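Local coordinates for protein putative glutathionylspermidine synthase (Methylobacillus flagellatus, PDB 3N6X) that probably acts as an ATP-dependent ligase of the circularly permuted ATP-grasp family, with glutathionylspermidine synthesis as its putative reaction, at residues A[219-224]-A[245-250]; A[271-276]-A[305-310]. All blocks are in the same frame, centred on the assembly; numbering follows the deposited sequence.

In the fold
Interactions 1 and 2 belong to one mixed sheet and lie with their centres about 10 Å apart. Each joins the two strands of a beta-alpha-beta unit, and strands 220-223 and 268-275 are themselves neighbours: V221 O accepts the Y274 backbone N-H, T219 N meets the D271 carboxylate, and L223 packs on I273. Interaction 2 is wholly buried, its parallel strands joined by four backbone bonds with mostly apolar side chains across them. Interaction 1 also has a buried interior, but E245 is exposed and E248 partly so; three direct backbone bonds are supplemented by two waters that bridge backbone atoms near its ends.

Interaction 1 (A[219-224]-A[245-250]); sequences TVVLLT and ELVEGQ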
loop_
_atom_site.group_PDB
_atom_site.type_symbol
_atom_site.label_atom_id
_atom_site.label_comp_id
_atom_site.label_asym_id
_atom_site.label_seq_id
_atom_site.Cartn_x
_atom_site.Cartn_y
_atom_site.Cartn_z
ATOM N N THR A 219 -25.974 -4.570 4.310
ATOM C CA THR A 219 -25.527 -3.765 5.418
ATOM C C THR A 219 -24.010 -3.950 5.508
ATOM O O THR A 219 -23.536 -5.080 5.552
ATOM C CB THR A 219 -26.260 -4.189 6.704
ATOM O OG1 THR A 219 -27.651 -3.903 6.552
ATOM C CG2 THR A 219 -25.719 -3.489 7.951
ATOM N N VAL A 220 -23.260 -2.847 5.496
ATOM C CA VAL A 220 -21.796 -2.873 5.540
ATOM C C VAL A 220 -21.301 -2.226 6.827
ATOM O O VAL A 220 -21.771 -1.156 7.192
ATOM C CB VAL A 220 -21.168 -2.189 4.284
ATOM C CG1 VAL A 220 -19.647 -2.360 4.263
ATOM C CG2 VAL A 220 -21.791 -2.709 2.989
ATOM N N VAL A 221 -20.365 -2.881 7.523
ATOM C CA VAL A 221 -19.749 -2.334 8.734
ATOM C C VAL A 221 -18.216 -2.398 8.594
ATOM O O VAL A 221 -17.707 -3.145 7.756
ATOM C CB VAL A 221 -20.233 -3.041 10.046
ATOM C CG1 VAL A 221 -21.756 -2.971 10.201
ATOM C CG2 VAL A 221 -19.736 -4.484 10.122
ATOM N N LEU A 222 -17.496 -1.610 9.393
ATOM C CA LEU A 222 -16.039 -1.670 9.438
ATOM C C LEU A 222 -15.624 -2.255 10.800
ATOM O O LEU A 222 -15.851 -1.621 11.838
ATOM C CB LEU A 222 -15.407 -0.278 9.229
ATOM C CG LEU A 222 -13.899 -0.247 8.823
ATOM C CD1 LEU A 222 -13.526 1.111 8.256
ATOM C CD2 LEU A 222 -12.977 -0.576 10.009
ATOM N N LEU A 223 -15.051 -3.483 10.796
ATOM C CA LEU A 223 -14.587 -4.128 12.031
ATOM C C LEU A 223 -13.159 -3.658 12.395
ATOM O O LEU A 223 -12.216 -3.895 11.644
ATOM C CB LEU A 223 -14.684 -5.657 11.920
ATOM C CG LEU A 223 -14.074 -6.497 13.041
ATOM C CD1 LEU A 223 -14.838 -6.323 14.367
ATOM C CD2 LEU A 223 -14.030 -7.962 12.647
ATOM N N THR A 224 -13.039 -2.923 13.511
ATOM C CA THR A 224 -11.769 -2.366 13.983
ATOM C C THR A 224 -11.270 -3.077 15.263
ATOM O O THR A 224 -12.087 -3.471 16.108
ATOM C CB THR A 224 -11.906 -0.832 14.221
ATOM O OG1 THR A 224 -10.637 -0.299 14.592
ATOM C CG2 THR A 224 -12.933 -0.484 15.319
ATOM N N GLU A 245 -21.206 1.938 10.030
ATOM C CA GLU A 245 -20.890 1.740 11.452
ATOM C C GLU A 245 -19.472 1.254 11.647
ATOM O O GLU A 245 -19.003 0.387 10.896
ATOM C CB GLU A 245 -21.867 0.736 12.100
ATOM C CG GLU A 245 -23.291 1.244 12.211
ATOM C CD GLU A 245 -23.498 2.432 13.136
ATOM O OE1 GLU A 245 -22.654 2.654 14.037
ATOM O OE2 GLU A 245 -24.522 3.131 12.968
ATOM N N LEU A 246 -18.792 1.810 12.655
ATOM C CA LEU A 246 -17.480 1.382 13.096
ATOM C C LEU A 246 -17.704 0.456 14.292
ATOM O O LEU A 246 -18.213 0.897 15.333
ATOM C CB LEU A 246 -16.640 2.604 13.509
ATOM C CG LEU A 246 -15.189 2.329 13.939
ATOM C CD1 LEU A 246 -14.329 1.972 12.749
ATOM C CD2 LEU A 246 -14.605 3.537 14.661
ATOM N N VAL A 247 -17.420 -0.839 14.122
ATOM C CA VAL A 247 -17.676 -1.819 15.165
ATOM C C VAL A 247 -16.409 -2.507 15.656
ATOM O O VAL A 247 -15.416 -2.579 14.937
ATOM C CB VAL A 247 -18.748 -2.872 14.729
ATOM C CG1 VAL A 247 -20.110 -2.220 14.471
ATOM C CG2 VAL A 247 -18.278 -3.679 13.506
ATOM N N GLU A 248 -16.476 -3.050 16.879
ATOM C CA GLU A 248 -15.454 -3.900 17.482
ATOM C C GLU A 248 -16.069 -5.290 17.615
ATOM O O GLU A 248 -17.279 -5.439 17.425
ATOM C CB GLU A 248 -15.021 -3.342 18.851
ATOM C CG GLU A 248 -14.120 -2.123 18.715
ATOM C CD GLU A 248 -13.799 -1.376 19.997
ATOM O OE1 GLU A 248 -13.776 -2.010 21.077
ATOM O OE2 GLU A 248 -13.508 -0.162 19.909
ATOM N N GLY A 249 -15.242 -6.299 17.848
ATOM C CA GLY A 249 -15.697 -7.687 17.923
ATOM C C GLY A 249 -16.935 -7.906 18.778
ATOM O O GLY A 249 -17.905 -8.541 18.333
ATOM N N GLN A 250 -16.931 -7.337 19.993
ATOM C CA GLN A 250 -18.016 -7.498 20.979
ATOM C C GLN A 250 -19.356 -6.895 20.544
ATOM O O GLN A 250 -20.387 -7.240 21.118
ATOM C CB GLN A 250 -17.579 -6.978 22.373
ATOM C CG GLN A 250 -17.262 -5.464 22.425
ATOM C CD GLN A 250 -15.823 -5.114 22.065
ATOM O OE1 GLN A 250 -15.044 -5.938 21.532
ATOM N NE2 GLN A 250 -15.447 -3.866 22.328
HETATM O O HOH W 1 -23.316 0.472 8.696
HETATM O O HOH W 2 -12.524 -5.693 17.808
#
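T224 meets L246, V247 and E248 across the two parallel segments, and its side chain can be traced atom by atom. CB stands near both V247 O and L246 CD1. From there CG2 comes up to the partner segment, 3.3 Å from V247 O and 3.8 Å from L246 CD1. The torsion (chi1 -176°) sets OG1 opposite the backbone N and leaves CG2 wedged between N and the carbonyl carbon; OG1 thereby reaches H235 ND1, its hydrogen-bond partner. The backbone N of T224 also gives V247 O a nearly straight bond (2.8 Å, 174° at the hydrogen).

Earlier in the strand, L222 N binds E245 O and L222 O takes the N-H of V247, the alternation expected of parallel pairing. L222 and L246 run side by side on one face. On the other, V221 and V247 cross at about a right angle, CG2 to CG2 at 3.8 Å. Further along the chain, L223 CD1 comes within 3.5 Å of G249 N, whose N-H reaches T224 O through a water.

E248 CG lies 3.6 Å from T224 O, and OE1 accepts the Q250 NE2 amide. With an alanine here, T224 O and CG2 would probably lose the methylene packed beside them, and the Q250 amide would be left without its carboxylate acceptor.

The strand segments diverge by 37° and form the two strands of a beta-alpha-beta unit whose connecting helix is 232-242. That helix packs on the L222-L246 face, through I238 and A239 on L222 and Y232 on T224 and L246. Against the V221-V247 face lies M261 of strand 259-261, while strand 268-275 pairs with the other edge of 220-223.

Interaction 2 (A[271-276]-A[305-310]); sequences DVIYRR and GGVTLA
I273 and L309 lie side by side, pointing the same way from neighbouring parallel strands, with I273 CB 3.8 Å from L309 CD2. The I273 chain runs on so that CD1 touches L309 CD2 and lies 4.1 Å from V307 CG2, the I273 and V307 side chains crossing obliquely. Helix 298-303 packs on this face, L298 against I273 and Y302 against V307 and L309.

On the opposite face V272 and T308 are aligned likewise, V272 CG2 to T308 CB at 4.2 Å, and T308 OG1 bonds to V210 O. The Y274 ring turns its edge to A310 O, which lies in the ring plane 3.4 Å from CD1. R275 CG sits 3.6 Å from that same oxygen, placed there by chi1 61°, which sets CG between the backbone N and carbonyl carbon; the guanidinium continues to the backbone oxygens of N311, I277 and A312.

A310 O also accepts the R275 backbone N-H at 2.7 Å, bent to 141°, whereas T308 O receives that of I273 almost straight; T308 N bonds to D271 O and A310 N to I273 O. Four backbone bonds thus pair buried N-H and C=O groups across the strands, and aliphatic packing is concentrated on the I273-L309 face, without any charge pairing across the two segments.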
loop_
_atom_site.group_PDB
_atom_site.type_symbol
_atom_site.label_atom_id
_atom_site.label_comp_id
_atom_site.label_asym_id
_atom_site.label_seq_id
_atom_site.Cartn_x
_atom_site.Cartn_y
_atom_site.Cartn_z
ATOM N N ASP A 271 -24.140 -7.904 6.363
ATOM C CA ASP A 271 -23.899 -8.676 5.146
ATOM C C ASP A 271 -22.451 -8.643 4.680
ATOM O O ASP A 271 -21.961 -9.642 4.138
ATOM C CB ASP A 271 -24.861 -8.247 4.029
ATOM C CG ASP A 271 -26.318 -8.346 4.463
ATOM O OD1 ASP A 271 -26.782 -9.485 4.744
ATOM O OD2 ASP A 271 -26.966 -7.288 4.607
ATOM N N VAL A 272 -21.771 -7.495 4.865
ATOM C CA VAL A 272 -20.381 -7.321 4.445
ATOM C C VAL A 272 -19.589 -6.671 5.570
ATOM O O VAL A 272 -20.012 -5.646 6.108
ATOM C CB VAL A 272 -20.243 -6.503 3.112
ATOM C CG1 VAL A 272 -18.788 -6.448 2.646
ATOM C CG2 VAL A 272 -21.147 -7.062 2.007
ATOM N N ILE A 273 -18.431 -7.253 5.917
ATOM C CA ILE A 273 -17.535 -6.680 6.926
ATOM C C ILE A 273 -16.229 -6.264 6.265
ATOM O O ILE A 273 -15.506 -7.113 5.715
ATOM C CB ILE A 273 -17.263 -7.665 8.104
ATOM C CG1 ILE A 273 -18.545 -7.987 8.890
ATOM C CG2 ILE A 273 -16.160 -7.117 9.028
ATOM C CD1 ILE A 273 -18.460 -9.318 9.709
ATOM N N TYR A 274 -15.925 -4.972 6.312
ATOM C CA TYR A 274 -14.651 -4.463 5.859
ATOM C C TYR A 274 -13.733 -4.650 7.049
ATOM O O TYR A 274 -13.859 -3.935 8.042
ATOM C CB TYR A 274 -14.793 -2.979 5.443
ATOM C CG TYR A 274 -13.501 -2.236 5.155
ATOM C CD1 TYR A 274 -12.376 -2.906 4.678
ATOM C CD2 TYR A 274 -13.445 -0.849 5.231
ATOM C CE1 TYR A 274 -11.183 -2.229 4.423
ATOM C CE2 TYR A 274 -12.267 -0.154 4.946
ATOM C CZ TYR A 274 -11.134 -0.850 4.554
ATOM O OH TYR A 274 -9.967 -0.167 4.283
ATOM N N ARG A 275 -12.943 -5.739 7.038
ATOM C CA ARG A 275 -12.119 -6.064 8.207
ATOM C C ARG A 275 -10.790 -5.337 8.240
ATOM O O ARG A 275 -10.024 -5.387 7.272
ATOM C CB ARG A 275 -11.953 -7.602 8.411
ATOM C CG ARG A 275 -11.278 -8.339 7.268
ATOM C CD ARG A 275 -10.248 -9.338 7.762
ATOM N NE ARG A 275 -9.530 -9.961 6.646
ATOM C CZ ARG A 275 -8.221 -9.827 6.433
ATOM N NH1 ARG A 275 -7.471 -9.133 7.282
ATOM N NH2 ARG A 275 -7.648 -10.406 5.382
ATOM N N ARG A 276 -10.523 -4.636 9.345
ATOM C CA ARG A 276 -9.238 -3.983 9.547
ATOM C C ARG A 276 -8.514 -4.655 10.722
ATOM O O ARG A 276 -7.754 -4.025 11.455
ATOM C CB ARG A 276 -9.392 -2.453 9.712
ATOM C CG ARG A 276 -9.856 -1.733 8.420
ATOM C CD ARG A 276 -8.833 -1.795 7.271
ATOM N NE ARG A 276 -7.595 -1.077 7.598
ATOM C CZ ARG A 276 -7.340 0.173 7.234
ATOM N NH1 ARG A 276 -8.206 0.841 6.480
ATOM N NH2 ARG A 276 -6.215 0.764 7.611
ATOM N N GLY A 305 -21.258 -18.940 3.419
ATOM C CA GLY A 305 -21.931 -17.923 2.613
ATOM C C GLY A 305 -22.933 -17.011 3.301
ATOM O O GLY A 305 -23.736 -16.361 2.623
ATOM N N GLY A 306 -22.850 -16.895 4.621
ATOM C CA GLY A 306 -23.764 -16.036 5.374
ATOM C C GLY A 306 -23.290 -14.605 5.536
ATOM O O GLY A 306 -24.044 -13.749 6.017
ATOM N N VAL A 307 -22.024 -14.336 5.158
ATOM C CA VAL A 307 -21.412 -13.006 5.262
ATOM C C VAL A 307 -20.216 -12.908 4.293
ATOM O O VAL A 307 -19.661 -13.933 3.891
ATOM C CB VAL A 307 -20.991 -12.676 6.756
ATOM C CG1 VAL A 307 -19.679 -13.386 7.151
ATOM C CG2 VAL A 307 -20.890 -11.167 6.993
ATOM N N THR A 308 -19.821 -11.680 3.937
ATOM C CA THR A 308 -18.625 -11.430 3.142
ATOM C C THR A 308 -17.605 -10.697 3.997
ATOM O O THR A 308 -17.948 -9.705 4.638
ATOM C CB THR A 308 -18.944 -10.605 1.883
ATOM O OG1 THR A 308 -19.848 -11.334 1.068
ATOM C CG2 THR A 308 -17.680 -10.281 1.064
ATOM N N LEU A 309 -16.349 -11.182 3.997
ATOM C CA LEU A 309 -15.220 -10.512 4.649
ATOM C C LEU A 309 -14.356 -9.884 3.581
ATOM O O LEU A 309 -14.117 -10.494 2.536
ATOM C CB LEU A 309 -14.388 -11.495 5.504
ATOM C CG LEU A 309 -15.131 -12.163 6.695
ATOM C CD1 LEU A 309 -14.216 -13.092 7.451
ATOM C CD2 LEU A 309 -15.717 -11.128 7.638
ATOM N N ALA A 310 -13.954 -8.645 3.795
ATOM C CA ALA A 310 -13.136 -7.912 2.840
ATOM C C ALA A 310 -12.053 -7.146 3.589
ATOM O O ALA A 310 -12.381 -6.342 4.440
ATOM C CB ALA A 310 -14.006 -6.951 2.039
HETATM O O HOH W 3 -25.340 -11.891 4.013
#